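Local structure of prolyl-ACP dehydrogenase (Oscillatoria sp., 4IRN) at residues Y185-Y190 / F221-D226; F203-T208 / L249-C254. The protein is an FAD-dependent oxidase that acts on proline carried by an acyl carrier protein in the biosynthesis of the cyanotoxin anatoxin-a. All coordinates share one frame; numbering follows the deposited sequence.

Contact 1: Y185-Y190 / F221-D226; sequences YILNGY and FMIEKD
Tyr185 OH is gripped by two charged groups, hydrogen bonding to Glu265 OE2 and Arg261 NH1. These bonds hold the outer end of a buried ring whose face meets Phe221. The two rings form an edge-to-face pair, the edge of Phe221 turned to the face of Tyr185, with planes at 57°. Their centroids are 4.9 Å apart. Phe221 CE1 comes over one face of Tyr185, offset toward the rim, and lies 3.6 Å from Tyr185 CG. Phe221 CZ follows along the same face, 3.9 Å from Tyr185 CD2.

Leu187 covers a face of the Phe221 ring. Its CD1 sits over the centre, 4.2 Å from the ring centroid, as a CH-pi contact. Its other branch serves two neighbours: Leu187 CD2 is 4.0 Å from Phe221 CD2 and 3.9 Å from Ile223 CD1. Ile223 has CG1 anti to its carbonyl carbon (chi1 -55°), and the nearly extended second torsion then carries CD1 toward Leu187.

Ala178 and Ala207 also touch Phe221. No hydrogen bond joins the two segments. Their strands run at 83° with axes 10.6 Å apart. This is orthogonal packing of two beta sheets, characteristic of the middle domain of the acyl-CoA dehydrogenase fold.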
loop_
_atom_site.group_PDB
_atom_site.type_symbol
_atom_site.label_atom_id
_atom_site.label_comp_id
_atom_site.label_asym_id
_atom_site.label_seq_id
_atom_site.Cartn_x
_atom_site.Cartn_y
_atom_site.Cartn_z
ATOM N N TYR A 185 45.478 -5.051 24.975
ATOM C CA TYR A 185 44.089 -4.805 25.368
ATOM C C TYR A 185 43.418 -6.117 25.747
ATOM O O TYR A 185 43.614 -7.124 25.068
ATOM C CB TYR A 185 43.295 -4.136 24.231
ATOM C CG TYR A 185 43.619 -2.681 23.990
ATOM C CD1 TYR A 185 44.604 -2.308 23.081
ATOM C CD2 TYR A 185 42.895 -1.674 24.617
ATOM C CE1 TYR A 185 44.876 -0.966 22.817
ATOM C CE2 TYR A 185 43.162 -0.326 24.367
ATOM C CZ TYR A 185 44.152 0.021 23.463
ATOM O OH TYR A 185 44.427 1.340 23.203
ATOM N N ILE A 186 42.618 -6.103 26.818
ATOM C CA ILE A 186 41.882 -7.275 27.285
ATOM C C ILE A 186 40.415 -7.083 26.913
ATOM O O ILE A 186 39.743 -6.194 27.455
ATOM C CB ILE A 186 42.054 -7.539 28.801
ATOM C CG1 ILE A 186 43.491 -7.309 29.367
ATOM C CG2 ILE A 186 41.357 -8.828 29.250
ATOM C CD1 ILE A 186 44.690 -8.031 28.847
ATOM N N LEU A 187 39.929 -7.911 25.970
ATOM C CA LEU A 187 38.554 -7.843 25.477
ATOM C C LEU A 187 37.632 -8.876 26.105
ATOM O O LEU A 187 37.964 -10.067 26.170
ATOM C CB LEU A 187 38.500 -7.908 23.948
ATOM C CG LEU A 187 38.590 -6.570 23.224
ATOM C CD1 LEU A 187 40.038 -6.122 23.056
ATOM C CD2 LEU A 187 37.920 -6.653 21.868
ATOM N N ASN A 188 36.475 -8.403 26.581
ATOM C CA ASN A 188 35.431 -9.215 27.210
ATOM C C ASN A 188 34.060 -8.743 26.730
ATOM O O ASN A 188 33.792 -7.539 26.718
ATOM C CB ASN A 188 35.534 -9.141 28.739
ATOM C CG ASN A 188 36.618 -10.006 29.314
ATOM O OD1 ASN A 188 36.444 -11.215 29.487
ATOM N ND2 ASN A 188 37.760 -9.405 29.624
ATOM N N GLY A 189 33.227 -9.688 26.310
ATOM C CA GLY A 189 31.888 -9.402 25.802
ATOM C C GLY A 189 31.249 -10.525 25.014
ATOM O O GLY A 189 31.818 -11.615 24.884
ATOM N N TYR A 190 30.048 -10.266 24.494
ATOM C CA TYR A 190 29.296 -11.240 23.705
ATOM C C TYR A 190 28.691 -10.556 22.494
ATOM O O TYR A 190 28.070 -9.499 22.622
ATOM C CB TYR A 190 28.245 -11.951 24.580
ATOM C CG TYR A 190 27.141 -12.705 23.865
ATOM C CD1 TYR A 190 27.422 -13.813 23.065
ATOM C CD2 TYR A 190 25.812 -12.392 24.085
ATOM C CE1 TYR A 190 26.403 -14.546 22.449
ATOM C CE2 TYR A 190 24.786 -13.141 23.514
ATOM C CZ TYR A 190 25.087 -14.216 22.695
ATOM O OH TYR A 190 24.066 -14.930 22.118
ATOM N N PHE A 221 39.024 -3.285 16.947
ATOM C CA PHE A 221 40.164 -4.200 17.101
ATOM C C PHE A 221 40.118 -5.325 16.071
ATOM O O PHE A 221 39.034 -5.816 15.732
ATOM C CB PHE A 221 40.203 -4.785 18.521
ATOM C CG PHE A 221 40.306 -3.739 19.603
ATOM C CD1 PHE A 221 41.548 -3.262 20.016
ATOM C CD2 PHE A 221 39.164 -3.223 20.207
ATOM C CE1 PHE A 221 41.644 -2.273 21.000
ATOM C CE2 PHE A 221 39.259 -2.224 21.180
ATOM C CZ PHE A 221 40.499 -1.762 21.577
ATOM N N MET A 222 41.300 -5.722 15.560
ATOM C CA MET A 222 41.438 -6.802 14.576
ATOM C C MET A 222 42.051 -8.002 15.262
ATOM O O MET A 222 43.222 -7.973 15.635
ATOM C CB MET A 222 42.278 -6.364 13.369
ATOM C CG MET A 222 41.696 -5.175 12.643
ATOM S SD MET A 222 42.667 -4.600 11.251
ATOM C CE MET A 222 44.006 -3.819 12.096
ATOM N N ILE A 223 41.233 -9.033 15.492
ATOM C CA ILE A 223 41.668 -10.231 16.188
ATOM C C ILE A 223 41.694 -11.411 15.230
ATOM O O ILE A 223 40.680 -11.704 14.588
ATOM C CB ILE A 223 40.823 -10.468 17.475
ATOM C CG1 ILE A 223 40.853 -9.216 18.411
ATOM C CG2 ILE A 223 41.294 -11.706 18.239
ATOM C CD1 ILE A 223 39.699 -9.085 19.403
ATOM N N GLU A 224 42.847 -12.070 15.130
ATOM C CA GLU A 224 43.018 -13.244 14.288
ATOM C C GLU A 224 42.288 -14.458 14.896
ATOM O O GLU A 224 42.098 -14.516 16.113
ATOM C CB GLU A 224 44.508 -13.567 14.104
ATOM C CG GLU A 224 45.220 -12.657 13.119
ATOM C CD GLU A 224 46.713 -12.878 12.958
ATOM O OE1 GLU A 224 47.200 -14.007 13.204
ATOM O OE2 GLU A 224 47.396 -11.916 12.538
ATOM N N LYS A 225 41.890 -15.408 14.042
ATOM C CA LYS A 225 41.220 -16.657 14.411
ATOM C C LYS A 225 42.129 -17.453 15.386
ATOM O O LYS A 225 43.346 -17.375 15.290
ATOM C CB LYS A 225 40.948 -17.448 13.123
ATOM C CG LYS A 225 40.487 -18.888 13.270
ATOM C CD LYS A 225 40.439 -19.610 11.897
ATOM C CE LYS A 225 41.777 -20.060 11.346
ATOM N NZ LYS A 225 42.457 -21.068 12.188
ATOM N N ASP A 226 41.556 -18.199 16.297
ATOM C CA ASP A 226 42.276 -19.026 17.280
ATOM C C ASP A 226 43.168 -18.179 18.192
ATOM O O ASP A 226 44.335 -18.519 18.423
ATOM C CB ASP A 226 43.093 -20.157 16.610
ATOM C CG ASP A 226 42.296 -21.303 16.029
ATOM O OD1 ASP A 226 41.201 -21.607 16.574
ATOM O OD2 ASP A 226 42.774 -21.917 15.050
#

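Contact 2: F203-T208 / L249-C254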
loop_
_atom_site.group_PDB
_atom_site.type_symbol
_atom_site.label_atom_id
_atom_site.label_comp_id
_atom_site.label_asym_id
_atom_site.label_seq_id
_atom_site.Cartn_x
_atom_site.Cartn_y
_atom_site.Cartn_z
ATOM N N PHE A 203 38.841 -11.093 12.597
ATOM C CA PHE A 203 37.625 -10.554 13.182
ATOM C C PHE A 203 37.731 -9.054 13.416
ATOM O O PHE A 203 38.659 -8.602 14.082
ATOM C CB PHE A 203 37.301 -11.289 14.494
ATOM C CG PHE A 203 36.866 -12.726 14.308
ATOM C CD1 PHE A 203 37.804 -13.750 14.230
ATOM C CD2 PHE A 203 35.515 -13.058 14.236
ATOM C CE1 PHE A 203 37.397 -15.080 14.059
ATOM C CE2 PHE A 203 35.110 -14.390 14.064
ATOM C CZ PHE A 203 36.054 -15.391 13.979
ATOM N N ILE A 204 36.795 -8.283 12.843
ATOM C CA ILE A 204 36.712 -6.831 13.029
ATOM C C ILE A 204 35.715 -6.621 14.184
ATOM O O ILE A 204 34.510 -6.797 14.005
ATOM C CB ILE A 204 36.326 -6.076 11.716
ATOM C CG1 ILE A 204 37.242 -6.443 10.504
ATOM C CG2 ILE A 204 36.214 -4.562 11.915
ATOM C CD1 ILE A 204 38.761 -6.200 10.645
ATOM N N ILE A 205 36.226 -6.301 15.363
ATOM C CA ILE A 205 35.442 -6.173 16.590
ATOM C C ILE A 205 35.294 -4.745 17.098
ATOM O O ILE A 205 36.276 -4.031 17.243
ATOM C CB ILE A 205 35.968 -7.162 17.670
ATOM C CG1 ILE A 205 36.136 -8.576 17.052
ATOM C CG2 ILE A 205 35.133 -7.128 18.945
ATOM C CD1 ILE A 205 35.951 -9.777 17.906
ATOM N N PHE A 206 34.046 -4.360 17.401
ATOM C CA PHE A 206 33.679 -3.047 17.931
ATOM C C PHE A 206 33.493 -3.158 19.433
ATOM O O PHE A 206 32.595 -3.855 19.891
ATOM C CB PHE A 206 32.437 -2.490 17.204
ATOM C CG PHE A 206 32.780 -2.015 15.809
ATOM C CD1 PHE A 206 32.772 -2.897 14.728
ATOM C CD2 PHE A 206 33.127 -0.691 15.575
ATOM C CE1 PHE A 206 33.133 -2.464 13.443
ATOM C CE2 PHE A 206 33.469 -0.255 14.287
ATOM C CZ PHE A 206 33.468 -1.144 13.229
ATOM N N ALA A 207 34.389 -2.532 20.195
ATOM C CA ALA A 207 34.403 -2.562 21.663
ATOM C C ALA A 207 34.487 -1.145 22.265
ATOM O O ALA A 207 34.545 -0.167 21.522
ATOM C CB ALA A 207 35.573 -3.418 22.151
ATOM N N THR A 208 34.474 -1.040 23.610
ATOM C CA THR A 208 34.568 0.240 24.320
ATOM C C THR A 208 35.710 0.261 25.341
ATOM O O THR A 208 35.886 -0.704 26.088
ATOM C CB THR A 208 33.188 0.707 24.851
ATOM O OG1 THR A 208 33.294 2.035 25.369
ATOM C CG2 THR A 208 32.586 -0.230 25.905
ATOM N N LEU A 249 29.388 -15.162 18.954
ATOM C CA LEU A 249 30.762 -14.987 19.410
ATOM C C LEU A 249 30.802 -14.538 20.870
ATOM O O LEU A 249 29.974 -13.723 21.301
ATOM C CB LEU A 249 31.498 -13.985 18.499
ATOM C CG LEU A 249 32.955 -13.652 18.814
ATOM C CD1 LEU A 249 33.858 -14.856 18.603
ATOM C CD2 LEU A 249 33.429 -12.511 17.962
ATOM N N ARG A 250 31.765 -15.081 21.629
ATOM C CA ARG A 250 32.006 -14.723 23.034
ATOM C C ARG A 250 33.488 -14.480 23.230
ATOM O O ARG A 250 34.303 -15.261 22.735
ATOM C CB ARG A 250 31.480 -15.788 24.011
ATOM C CG ARG A 250 29.961 -15.746 24.137
ATOM C CD ARG A 250 29.356 -16.870 24.955
ATOM N NE ARG A 250 27.894 -16.763 24.993
ATOM C CZ ARG A 250 27.107 -17.458 25.808
ATOM N NH1 ARG A 250 27.629 -18.326 26.667
ATOM N NH2 ARG A 250 25.792 -17.286 25.776
ATOM N N LEU A 251 33.836 -13.363 23.891
ATOM C CA LEU A 251 35.218 -12.979 24.180
ATOM C C LEU A 251 35.452 -13.089 25.679
ATOM O O LEU A 251 34.766 -12.417 26.456
ATOM C CB LEU A 251 35.529 -11.553 23.676
ATOM C CG LEU A 251 35.337 -11.315 22.186
ATOM C CD1 LEU A 251 34.692 -9.980 21.936
ATOM C CD2 LEU A 251 36.645 -11.411 21.452
ATOM N N GLU A 252 36.374 -13.979 26.076
ATOM C CA GLU A 252 36.738 -14.210 27.465
ATOM C C GLU A 252 38.212 -13.908 27.688
ATOM O O GLU A 252 39.052 -14.771 27.461
ATOM C CB GLU A 252 36.335 -15.636 27.910
ATOM C CG GLU A 252 35.033 -15.682 28.720
ATOM C CD GLU A 252 35.017 -14.887 30.013
ATOM O OE1 GLU A 252 35.846 -15.177 30.906
ATOM O OE2 GLU A 252 34.145 -14.000 30.156
ATOM N N ASN A 253 38.522 -12.659 28.101
ATOM C CA ASN A 253 39.889 -12.151 28.335
ATOM C C ASN A 253 40.786 -12.330 27.103
ATOM O O ASN A 253 41.927 -12.788 27.188
ATOM C CB ASN A 253 40.526 -12.719 29.616
ATOM C CG ASN A 253 39.752 -12.379 30.857
ATOM O OD1 ASN A 253 39.755 -11.232 31.327
ATOM N ND2 ASN A 253 39.063 -13.371 31.413
ATOM N N CYS A 254 40.231 -11.968 25.952
ATOM C CA CYS A 254 40.872 -12.038 24.651
ATOM C C CYS A 254 41.917 -10.920 24.538
ATOM O O CYS A 254 41.562 -9.738 24.559
ATOM C CB CYS A 254 39.812 -11.940 23.559
ATOM S SG CYS A 254 40.290 -12.687 21.989
#
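Aliphatic contacts dominate: Ile205 meets Leu249 and Leu251. It reaches toward each of them tip to tip. Its CD1 touches one methyl of each: Ile205 CD1 is 3.7 Å from Leu249 CD2 and 4.0 Å from Leu251 CD2. The shorter branch adds a looser touch, with Ile205 CG2 4.2 Å from Leu251 CD1. The two leucines use different first torsions. Leu249 has CG anti to the backbone N (chi1 180°), whereas Leu251 has CG anti to the carbonyl carbon (chi1 -59°). In both cases a CD2 methyl arrives at the same isoleucine tip.

The aromatic part is smaller. Phe203 meets Leu249 obliquely, with Phe203 CD2 4.3 Å from Leu249 CD2. Leu230, on the neighbouring strand 230-232, touches Phe203, Leu249 and Leu251 and adds to the same apolar layer.

Polar bonding lies elsewhere, for no hydrogen bond crosses between the segments. Strand 203-208 pairs through its backbone with one neighbour, Ile205 with Phe221, and with Ser159 and Ala161 on another. On the other segment, Asn253 and Cys254 lie opposite Leu187 in a G1 beta bulge, where the chain turns a corner. The axes of strands 203-208 and 249-251 approach to 11.2 Å at 58°. The leucines and Ile205 thus fill the sandwich-like interior of the middle domain, between the sheet of 202-208 and the sheet of 249-257.

In the fold
Contacts 1 and 2 belong to one interior, with centres about 4 Å apart. Their segments alternate along the chain: 185-190, 203-208, 221-226, 249-254. Strands 202-208 and 218-224 are neighbours in a mixed sheet, their pairing including Phe203 N to Ile223 O (2.8 Å, a probable hydrogen bond). Strands 184-191 and 249-257 are neighbours in the antiparallel sheet, where Leu187 N probably bonds Cys254 O (2.8 Å). Each contact therefore takes one strand from each sheet. Leu187 links them, since it also touches Ile205 and Ala207. All four segments belong to the middle domain. The bound FAD is about 9 Å from the Phe203 side chain, so this interior lies near the bound cofactor.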